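Local coordinates for protein flavin-dependent monooxygenase, oxygenase subunit HsaA (Mycobacterium tuberculosis, PDB 3AFF) that probably catalyses the flavin-dependent ortho-hydroxylation of the phenolic ring of a secosteroid during cholesterol breakdown, at residues 34-39 against 80-85; 70-75 against 85-90; 208-213 against 231-236; 237-242 against 324-329. All coordinates share one frame; numbering follows the deposited sequence.

Contact 1 (34-39 against 80-85); sequences RRLPDE and GSTGWV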
# COMPACT_ATOMS: atom_id res chain seq x y z
N ARG A 34 8.90 -51.97 6.30
CA ARG A 34 9.66 -50.91 7.01
C ARG A 34 11.05 -50.71 6.43
O ARG A 34 11.96 -50.23 7.12
CB ARG A 34 9.74 -51.15 8.54
CG ARG A 34 8.34 -51.25 9.25
CD ARG A 34 8.41 -51.49 10.78
NE ARG A 34 9.20 -52.68 11.11
CZ ARG A 34 10.48 -52.69 11.51
NH1 ARG A 34 11.18 -51.57 11.67
NH2 ARG A 34 11.08 -53.85 11.76
N ARG A 35 11.20 -51.09 5.16
CA ARG A 35 12.45 -51.01 4.43
C ARG A 35 12.06 -51.44 3.02
O ARG A 35 11.03 -52.06 2.85
CB ARG A 35 13.50 -51.94 5.04
CG ARG A 35 13.43 -53.33 4.53
CD ARG A 35 14.46 -54.23 5.13
NE ARG A 35 14.25 -55.59 4.64
CZ ARG A 35 13.82 -56.62 5.40
NH1 ARG A 35 13.60 -56.47 6.72
NH2 ARG A 35 13.65 -57.82 4.83
N LEU A 36 12.84 -51.09 2.00
CA LEU A 36 12.53 -51.48 0.63
C LEU A 36 12.63 -52.99 0.39
O LEU A 36 13.59 -53.64 0.82
CB LEU A 36 13.40 -50.70 -0.36
CG LEU A 36 12.87 -49.43 -1.07
CD1 LEU A 36 11.94 -48.56 -0.22
CD2 LEU A 36 13.99 -48.63 -1.76
N PRO A 37 11.62 -53.56 -0.33
CA PRO A 37 11.67 -54.97 -0.70
C PRO A 37 12.89 -55.24 -1.60
O PRO A 37 13.22 -54.40 -2.42
CB PRO A 37 10.34 -55.19 -1.48
CG PRO A 37 9.44 -54.03 -1.00
CD PRO A 37 10.39 -52.90 -0.83
N ASP A 38 13.57 -56.36 -1.39
CA ASP A 38 14.71 -56.72 -2.24
C ASP A 38 14.36 -56.57 -3.71
O ASP A 38 15.18 -56.12 -4.49
CB ASP A 38 15.20 -58.14 -1.95
CG ASP A 38 15.80 -58.29 -0.55
OD1 ASP A 38 16.22 -57.27 0.05
OD2 ASP A 38 15.85 -59.44 -0.05
N GLU A 39 13.12 -56.95 -4.07
CA GLU A 39 12.62 -56.93 -5.44
C GLU A 39 12.70 -55.53 -6.06
O GLU A 39 13.04 -55.39 -7.24
CB GLU A 39 11.17 -57.46 -5.50
CG GLU A 39 10.55 -57.51 -6.93
CD GLU A 39 9.26 -58.41 -7.05
OE1 GLU A 39 8.91 -58.81 -8.23
OE2 GLU A 39 8.61 -58.71 -5.99
N GLY A 80 6.47 -43.03 -1.85
CA GLY A 80 7.27 -41.99 -1.28
C GLY A 80 8.59 -42.53 -0.76
O GLY A 80 9.64 -41.88 -0.94
N SER A 81 8.53 -43.66 -0.07
CA SER A 81 9.68 -44.33 0.60
C SER A 81 10.68 -44.82 -0.42
O SER A 81 11.87 -44.70 -0.20
CB SER A 81 9.26 -45.57 1.41
OG SER A 81 8.53 -45.24 2.58
N THR A 82 10.20 -45.37 -1.53
CA THR A 82 11.07 -45.84 -2.61
C THR A 82 11.80 -44.68 -3.25
O THR A 82 13.02 -44.73 -3.41
CB THR A 82 10.28 -46.62 -3.69
OG1 THR A 82 9.72 -47.80 -3.09
CG2 THR A 82 11.20 -47.00 -4.90
N GLY A 83 11.08 -43.63 -3.59
CA GLY A 83 11.70 -42.42 -4.17
C GLY A 83 12.71 -41.79 -3.20
O GLY A 83 13.79 -41.35 -3.62
N TRP A 84 12.33 -41.70 -1.91
CA TRP A 84 13.23 -41.19 -0.87
C TRP A 84 14.57 -41.97 -0.77
O TRP A 84 15.64 -41.37 -0.81
CB TRP A 84 12.55 -41.26 0.47
CG TRP A 84 13.30 -40.67 1.66
CD1 TRP A 84 14.11 -41.35 2.57
CD2 TRP A 84 13.21 -39.33 2.13
NE1 TRP A 84 14.53 -40.49 3.56
CE2 TRP A 84 14.01 -39.24 3.30
CE3 TRP A 84 12.54 -38.16 1.65
CZ2 TRP A 84 14.15 -38.05 4.00
CZ3 TRP A 84 12.68 -36.99 2.34
CH2 TRP A 84 13.48 -36.93 3.51
N VAL A 85 14.50 -43.29 -0.57
CA VAL A 85 15.69 -44.15 -0.49
C VAL A 85 16.48 -44.13 -1.78
O VAL A 85 17.73 -44.05 -1.76
CB VAL A 85 15.34 -45.64 -0.14
CG1 VAL A 85 16.62 -46.48 -0.12
CG2 VAL A 85 14.73 -45.72 1.26
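Leu36 hangs from the link between two helices and lodges its forked end against Thr82 and Val85 on helix 80-96, a buried join within the N-terminal helical domain of this acyl-CoA dehydrogenase-like fold. The link begins at Arg34, whose positive phi (74°) ends helix 9-33; the guanidinium group turns from helix 80-96 and is held by a salt bridge to Asp180 and a bond to the carbonyl oxygen of Trp182. The chain then runs extended through Arg35, which sets the next side chain facing inward. At Leu36 the backbone oxygen is taken by His147 NE2, while the side chain stands off the staggered position (chi1 -98°) and spreads its two methyls over successive parts of the neighbouring helix. CD1 lies across Thr82, 3.7 Å from Thr82 OG1, the two side chains crossing at about a right angle; it also rests 3.9 Å from the carbonyl oxygen of Ser81. The hydroxyl of Ser81 itself is turned to Gly189 N. Pro37 follows at the N-cap position, just before helix 38-47 begins. Trp84, an FMN-binding residue by similarity, belongs to the same helical turn as Thr82 and Val85. A branched apolar chain suits the place of Leu36, since its second methyl meets Val85 end to end, Leu36 CD2 lying 3.7 Å from Val85 CB.

Contact 2 (70-75 against 85-90); sequences EATRRL and VSSIVG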
# COMPACT_ATOMS: atom_id res chain seq x y z
N GLU A 70 14.84 -36.01 -11.59
CA GLU A 70 13.60 -36.39 -12.28
C GLU A 70 13.20 -37.84 -12.06
O GLU A 70 12.06 -38.15 -11.77
CB GLU A 70 13.74 -36.09 -13.81
CG GLU A 70 12.65 -36.71 -14.67
CD GLU A 70 11.26 -36.11 -14.38
OE1 GLU A 70 10.23 -36.81 -14.69
OE2 GLU A 70 11.23 -34.96 -13.81
N ALA A 71 14.18 -38.74 -12.23
CA ALA A 71 14.05 -40.12 -11.81
C ALA A 71 13.51 -40.33 -10.40
O ALA A 71 12.60 -41.18 -10.19
CB ALA A 71 15.46 -40.83 -11.99
N THR A 72 14.06 -39.62 -9.41
CA THR A 72 13.55 -39.74 -8.04
C THR A 72 12.13 -39.18 -7.86
O THR A 72 11.36 -39.65 -7.02
CB THR A 72 14.50 -39.07 -7.00
OG1 THR A 72 14.43 -37.64 -7.11
CG2 THR A 72 15.98 -39.53 -7.26
N ARG A 73 11.84 -38.10 -8.59
CA ARG A 73 10.48 -37.48 -8.59
C ARG A 73 9.44 -38.50 -9.07
O ARG A 73 8.42 -38.72 -8.40
CB ARG A 73 10.47 -36.22 -9.50
CG ARG A 73 9.14 -35.36 -9.33
CD ARG A 73 8.87 -34.39 -10.51
NE ARG A 73 8.79 -35.08 -11.80
CZ ARG A 73 7.73 -35.79 -12.20
NH1 ARG A 73 6.64 -35.86 -11.48
NH2 ARG A 73 7.73 -36.41 -13.37
N ARG A 74 9.72 -39.16 -10.19
CA ARG A 74 8.85 -40.26 -10.71
C ARG A 74 8.66 -41.39 -9.72
O ARG A 74 7.51 -41.78 -9.42
CB ARG A 74 9.39 -40.86 -12.02
CG ARG A 74 9.67 -39.85 -13.07
CD ARG A 74 10.05 -40.52 -14.45
NE ARG A 74 10.37 -39.48 -15.42
CZ ARG A 74 10.69 -39.69 -16.70
NH1 ARG A 74 10.72 -40.91 -17.22
NH2 ARG A 74 11.00 -38.65 -17.45
N LEU A 75 9.76 -41.91 -9.19
CA LEU A 75 9.65 -42.92 -8.15
C LEU A 75 8.83 -42.51 -6.98
O LEU A 75 8.06 -43.30 -6.45
CB LEU A 75 11.05 -43.38 -7.65
CG LEU A 75 11.87 -44.12 -8.71
CD1 LEU A 75 13.45 -44.22 -8.38
CD2 LEU A 75 11.25 -45.47 -9.02
N VAL A 85 14.50 -43.29 -0.57
CA VAL A 85 15.69 -44.15 -0.49
C VAL A 85 16.48 -44.13 -1.78
O VAL A 85 17.73 -44.05 -1.76
CB VAL A 85 15.34 -45.64 -0.14
CG1 VAL A 85 16.62 -46.48 -0.12
CG2 VAL A 85 14.73 -45.72 1.26
N SER A 86 15.77 -44.15 -2.91
CA SER A 86 16.48 -44.12 -4.21
C SER A 86 17.31 -42.87 -4.39
O SER A 86 18.46 -42.92 -4.82
CB SER A 86 15.51 -44.32 -5.42
OG SER A 86 14.80 -45.54 -5.29
N SER A 87 16.71 -41.72 -4.11
CA SER A 87 17.44 -40.50 -4.20
C SER A 87 18.73 -40.52 -3.33
O SER A 87 19.79 -40.16 -3.80
CB SER A 87 16.55 -39.35 -3.74
OG SER A 87 17.10 -38.09 -4.09
N ILE A 88 18.57 -40.86 -2.05
CA ILE A 88 19.62 -40.76 -1.04
C ILE A 88 20.73 -41.80 -1.35
O ILE A 88 21.89 -41.46 -1.45
CB ILE A 88 18.99 -41.03 0.34
CG1 ILE A 88 18.21 -39.80 0.75
CG2 ILE A 88 20.11 -41.32 1.36
CD1 ILE A 88 17.41 -39.95 2.07
N VAL A 89 20.36 -43.06 -1.51
CA VAL A 89 21.33 -44.10 -1.88
C VAL A 89 21.99 -43.80 -3.25
O VAL A 89 23.20 -43.93 -3.37
CB VAL A 89 20.75 -45.54 -1.66
CG1 VAL A 89 21.83 -46.71 -1.94
CG2 VAL A 89 20.25 -45.64 -0.23
N GLY A 90 21.24 -43.36 -4.29
CA GLY A 90 21.92 -43.00 -5.56
C GLY A 90 22.89 -41.84 -5.57
O GLY A 90 23.90 -41.88 -6.26
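Behind the helix face on which Thr72 and Leu75 meet Ser87 and Ser86, the guanidinium groups of Arg73 and Arg74 both turn an edge to the carboxylate of Glu70. Arg73 grips it side-on, NE to OE2 and NH2 to OE1, and also makes cation-pi contacts with Tyr250 and Trp294. Arg74 NE meets Glu70 OE1 at 2.8 Å along an almost straight line (174°), in the guanidinium plane and on the anti lone pair, and Asp17 holds its NH1. Salt bridges from Arg73 NH2 and Arg74 NE thus converge on Glu70 OE1, which probably stabilises its negative charge. The inner face of helix 65-76 packs on helix 80-96 in the N-terminal helical domain of the acyl-CoA dehydrogenase fold, and the small side chains there let Thr72 CA and Ser87 CA come within 5.5 Å. With chi1 at 72°, Thr72 directs OG1 to the carbonyl oxygen of Phe69 in its own helix and presents its methyl across the gap, CG2 lying 3.5 Å from Ser87 CA. Ser87 OG pairs with the carbonyl oxygen of Thr240, Ser86 OG with that of Thr82, so both hydroxyls are satisfied in this buried setting. Leu75 CD1 touches Ser86 CB at 3.6 Å.

Contact 3 (208-213 against 231-236); sequences LSYKAM and MPWGTM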
# COMPACT_ATOMS: atom_id res chain seq x y z
N LEU A 208 36.63 -37.61 4.04
CA LEU A 208 36.64 -36.51 3.09
C LEU A 208 36.03 -35.29 3.79
O LEU A 208 34.88 -35.34 4.26
CB LEU A 208 35.82 -36.87 1.82
CG LEU A 208 35.61 -35.68 0.86
CD1 LEU A 208 36.96 -35.23 0.32
CD2 LEU A 208 34.67 -36.01 -0.28
N SER A 209 36.83 -34.22 3.86
CA SER A 209 36.47 -32.97 4.52
C SER A 209 35.45 -32.16 3.68
O SER A 209 35.51 -32.15 2.44
CB SER A 209 37.77 -32.19 4.67
OG SER A 209 37.58 -30.91 5.24
N TYR A 210 34.54 -31.49 4.37
CA TYR A 210 33.59 -30.55 3.73
C TYR A 210 34.38 -29.39 3.13
O TYR A 210 34.00 -28.88 2.07
CB TYR A 210 32.62 -30.02 4.77
CG TYR A 210 31.46 -30.94 5.07
CD1 TYR A 210 31.42 -32.25 4.55
CD2 TYR A 210 30.38 -30.50 5.84
CE1 TYR A 210 30.35 -33.10 4.80
CE2 TYR A 210 29.26 -31.39 6.11
CZ TYR A 210 29.29 -32.66 5.61
OH TYR A 210 28.27 -33.54 5.83
N LYS A 211 35.52 -29.02 3.75
CA LYS A 211 36.31 -27.95 3.24
C LYS A 211 36.84 -28.31 1.81
O LYS A 211 36.67 -27.54 0.83
CB LYS A 211 37.41 -27.62 4.22
CG LYS A 211 38.37 -26.55 3.69
CD LYS A 211 39.66 -26.40 4.50
CE LYS A 211 40.28 -24.99 4.25
NZ LYS A 211 39.21 -23.86 4.40
N ALA A 212 37.43 -29.50 1.69
CA ALA A 212 37.97 -30.02 0.45
C ALA A 212 36.94 -30.16 -0.65
O ALA A 212 37.21 -29.84 -1.82
CB ALA A 212 38.71 -31.41 0.72
N MET A 213 35.77 -30.69 -0.32
CA MET A 213 34.67 -30.76 -1.28
C MET A 213 34.34 -29.31 -1.78
O MET A 213 34.33 -29.01 -3.02
CB MET A 213 33.53 -31.47 -0.56
CG MET A 213 32.25 -31.76 -1.27
SD MET A 213 31.60 -33.29 -0.51
CE MET A 213 31.50 -32.71 1.23
N MET A 231 29.40 -30.14 -9.08
CA MET A 231 28.15 -29.52 -8.56
C MET A 231 28.31 -29.18 -7.07
O MET A 231 29.09 -29.84 -6.40
CB MET A 231 26.98 -30.50 -8.77
CG MET A 231 26.54 -30.57 -10.21
SD MET A 231 25.63 -29.09 -10.79
CE MET A 231 24.15 -29.34 -9.87
N PRO A 232 27.67 -28.10 -6.58
CA PRO A 232 27.91 -27.79 -5.21
C PRO A 232 27.20 -28.74 -4.22
O PRO A 232 26.07 -29.18 -4.45
CB PRO A 232 27.40 -26.36 -5.05
CG PRO A 232 26.59 -26.08 -6.24
CD PRO A 232 26.79 -27.10 -7.23
N TRP A 233 27.91 -29.06 -3.15
CA TRP A 233 27.29 -29.85 -2.08
C TRP A 233 25.98 -29.23 -1.57
O TRP A 233 24.98 -29.94 -1.38
CB TRP A 233 28.30 -30.00 -0.93
CG TRP A 233 27.72 -30.64 0.28
CD1 TRP A 233 27.17 -30.01 1.35
CD2 TRP A 233 27.64 -32.05 0.57
NE1 TRP A 233 26.75 -30.92 2.30
CE2 TRP A 233 27.05 -32.18 1.85
CE3 TRP A 233 28.06 -33.21 -0.11
CZ2 TRP A 233 26.80 -33.45 2.44
CZ3 TRP A 233 27.82 -34.46 0.48
CH2 TRP A 233 27.21 -34.56 1.76
N GLY A 234 26.01 -27.91 -1.40
CA GLY A 234 24.90 -27.13 -0.79
C GLY A 234 23.63 -27.14 -1.64
O GLY A 234 22.52 -26.86 -1.13
N THR A 235 23.79 -27.41 -2.95
CA THR A 235 22.67 -27.75 -3.82
C THR A 235 22.38 -29.22 -3.89
O THR A 235 21.20 -29.65 -3.75
CB THR A 235 22.80 -27.13 -5.27
OG1 THR A 235 23.07 -25.73 -5.15
CG2 THR A 235 21.48 -27.27 -6.05
N MET A 236 23.40 -30.04 -4.08
CA MET A 236 23.12 -31.49 -4.33
C MET A 236 22.49 -32.18 -3.11
O MET A 236 21.62 -33.00 -3.20
CB MET A 236 24.42 -32.20 -4.72
CG MET A 236 24.94 -31.81 -6.13
SD MET A 236 23.95 -32.50 -7.47
CE MET A 236 24.35 -34.22 -7.49
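Just ahead of the helical turn whose Tyr210 and Met213 lie against Trp233, Ser209 OG is gripped twice: it accepts from Lys211 N at 3.2 Å, a capping bond, and is hydrogen-bonded to Asp165. Serine at this N-cap ends strand 207-209 and starts helix 210-214. The packing of Tyr210 and Met213 on Trp233 joins the beta domain of the acyl-CoA dehydrogenase-like fold to the first helix of the C-terminal helical domain, 233-259. Pro232 stands at the N-cap position of that helix.

Trp233 projects from the first turn with CG anti to the backbone N (chi1 173°), which carries the indole outward to the short helix. Met213 bends at its last torsion and lays CE over one face of the six-membered ring, 4.1 Å from the centroid and 26° from the normal, a CH-pi contact; a flexible thioether can fit itself to a flat ring in this way. Tyr210 meets the five-membered ring obliquely, with planes at 41°. The rest of the indole is fixed by Glu374, which takes NE1, and by the rings of His237, stacked on it, and Tyr120, edge-to-face. As Tyr120 binds FMN by similarity, Trp233 is probably second-shell to the flavin pocket. Met213 SD comes in at a slant, 3.6 Å from Trp233 CE3, the Met-aromatic part of the contact, while Tyr210 OH stands 3.7 Å from Trp233 CZ2.

Contact 4 (237-242 against 324-329); sequences HPTTIS and RDQVRA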
# COMPACT_ATOMS: atom_id res chain seq x y z
N HIS A 237 22.98 -31.84 -1.95
CA HIS A 237 22.61 -32.49 -0.71
C HIS A 237 21.14 -32.20 -0.34
O HIS A 237 20.38 -33.17 -0.16
CB HIS A 237 23.62 -32.14 0.45
CG HIS A 237 23.22 -32.70 1.78
ND1 HIS A 237 22.83 -34.02 1.94
CD2 HIS A 237 23.19 -32.15 3.01
CE1 HIS A 237 22.50 -34.22 3.21
NE2 HIS A 237 22.77 -33.12 3.88
N PRO A 238 20.72 -30.92 -0.21
CA PRO A 238 19.26 -30.78 0.01
C PRO A 238 18.33 -31.19 -1.14
O PRO A 238 17.25 -31.66 -0.87
CB PRO A 238 19.10 -29.26 0.35
CG PRO A 238 20.18 -28.63 -0.30
CD PRO A 238 21.38 -29.61 -0.07
N THR A 239 18.72 -31.01 -2.41
CA THR A 239 17.86 -31.44 -3.53
C THR A 239 17.58 -32.90 -3.43
O THR A 239 16.51 -33.35 -3.82
CB THR A 239 18.47 -31.06 -4.92
OG1 THR A 239 18.75 -29.68 -4.94
CG2 THR A 239 17.52 -31.35 -6.08
N THR A 240 18.50 -33.67 -2.87
CA THR A 240 18.28 -35.12 -2.68
C THR A 240 17.00 -35.44 -1.96
O THR A 240 16.36 -36.46 -2.29
CB THR A 240 19.51 -35.79 -1.87
OG1 THR A 240 19.35 -37.19 -1.67
CG2 THR A 240 19.67 -35.19 -0.43
N ILE A 241 16.66 -34.59 -0.99
CA ILE A 241 15.47 -34.64 -0.12
C ILE A 241 14.24 -33.93 -0.77
O ILE A 241 13.15 -34.47 -0.80
CB ILE A 241 15.88 -33.92 1.29
CG1 ILE A 241 16.78 -34.84 2.08
CG2 ILE A 241 14.71 -33.61 2.21
CD1 ILE A 241 16.71 -36.27 1.66
N SER A 242 14.46 -32.72 -1.28
CA SER A 242 13.39 -31.92 -1.83
C SER A 242 12.77 -32.55 -3.09
O SER A 242 11.55 -32.45 -3.26
CB SER A 242 13.85 -30.52 -2.14
OG SER A 242 14.33 -29.88 -0.94
N ARG A 324 17.32 -21.05 -0.77
CA ARG A 324 16.05 -20.49 -0.38
C ARG A 324 14.92 -21.20 -1.12
O ARG A 324 13.85 -21.40 -0.54
CB ARG A 324 16.01 -18.97 -0.51
CG ARG A 324 16.49 -18.40 -1.80
CD ARG A 324 15.60 -17.20 -2.31
NE ARG A 324 14.77 -17.63 -3.46
CZ ARG A 324 14.66 -17.02 -4.66
NH1 ARG A 324 15.31 -15.88 -4.93
NH2 ARG A 324 13.87 -17.55 -5.60
N ASP A 325 15.16 -21.64 -2.35
CA ASP A 325 14.15 -22.41 -3.07
C ASP A 325 13.85 -23.79 -2.52
O ASP A 325 12.78 -24.32 -2.80
CB ASP A 325 14.46 -22.46 -4.59
CG ASP A 325 14.26 -21.10 -5.28
OD1 ASP A 325 13.70 -20.19 -4.62
OD2 ASP A 325 14.66 -20.95 -6.45
N GLN A 326 14.75 -24.39 -1.72
CA GLN A 326 14.42 -25.70 -1.11
C GLN A 326 13.17 -25.61 -0.25
O GLN A 326 12.26 -26.38 -0.43
CB GLN A 326 15.59 -26.25 -0.25
CG GLN A 326 16.93 -26.33 -1.03
CD GLN A 326 17.00 -27.42 -2.09
OE1 GLN A 326 17.88 -27.40 -3.00
NE2 GLN A 326 16.11 -28.40 -1.98
N VAL A 327 13.13 -24.69 0.71
CA VAL A 327 11.88 -24.48 1.46
C VAL A 327 10.69 -24.00 0.64
O VAL A 327 9.58 -24.41 0.93
CB VAL A 327 12.02 -23.58 2.75
CG1 VAL A 327 13.01 -24.20 3.69
CG2 VAL A 327 12.45 -22.22 2.39
N ARG A 328 10.90 -23.17 -0.38
CA ARG A 328 9.75 -22.69 -1.14
C ARG A 328 9.10 -23.88 -1.88
O ARG A 328 7.88 -24.06 -1.82
CB ARG A 328 10.14 -21.60 -2.13
CG ARG A 328 10.86 -20.41 -1.47
CD ARG A 328 10.80 -19.10 -2.30
NE ARG A 328 11.34 -17.98 -1.49
CZ ARG A 328 11.96 -16.89 -1.99
NH1 ARG A 328 12.09 -16.76 -3.31
NH2 ARG A 328 12.44 -15.93 -1.20
N ALA A 329 9.91 -24.70 -2.54
CA ALA A 329 9.39 -25.83 -3.30
C ALA A 329 8.67 -26.82 -2.43
O ALA A 329 7.55 -27.23 -2.72
CB ALA A 329 10.50 -26.51 -4.04
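Gln326 reaches across from one helix to the other to meet Pro238, Thr239 and Ser242; the axes of segments 237-242 and 324-329 approach to 10.3 Å, with 6° between their directions. Its CB lies 3.9 Å from Ser242 OG. CG passes beside the proline ring, 3.9 Å from Pro238 CB, and there the chain folds at its second torsion (chi2 -72°), bringing the amide over the turn from Pro238 to Ser242. CD rests 3.7 Å from Pro238 CB, the two side chains crossing at about a right angle, so that apolar ring and polar amide share one patch. At the tip, OE1 stands 3.1 Å from Thr239 OG1, a hydroxyl whose main partner is the carbonyl oxygen of Thr235. NE2 faces Ser242 OG, but the spacing is too short for their weak, bent bond to be trusted in detail. Glutamine suits the place because its long stem bridges the gap and its amide can lie near the hydroxyls of Thr239 and Ser242, one turn apart. Helices 233-259 and 316-342 are the first and third of the C-terminal helical bundle, and such a parallel pairing is what the up-and-down four-helix bundle of the acyl-CoA dehydrogenase fold produces.

Contacts 1 and 2 alternate along the chain and share Val85, both packing helix 80-96 within the N-terminal domain with centres about 10 Å apart. Contacts 3 and 4 follow in series on helix 233-259, about 16 Å apart between centres. Helix 80-96 ties the pairs together: a polar link from its serine side joins contacts 2 and 4, whose centres are about 14 Å apart, and Trp84 packs on Ile241 between contacts 1 and 4. Contacts 1 and 3, about 26 Å apart between centres, lie on opposite sides of the chain's centre. The N-terminal helices, beta domain and C-terminal bundle thus meet around residues that bind FMN by similarity, consistent with a flavin pocket built at their junction.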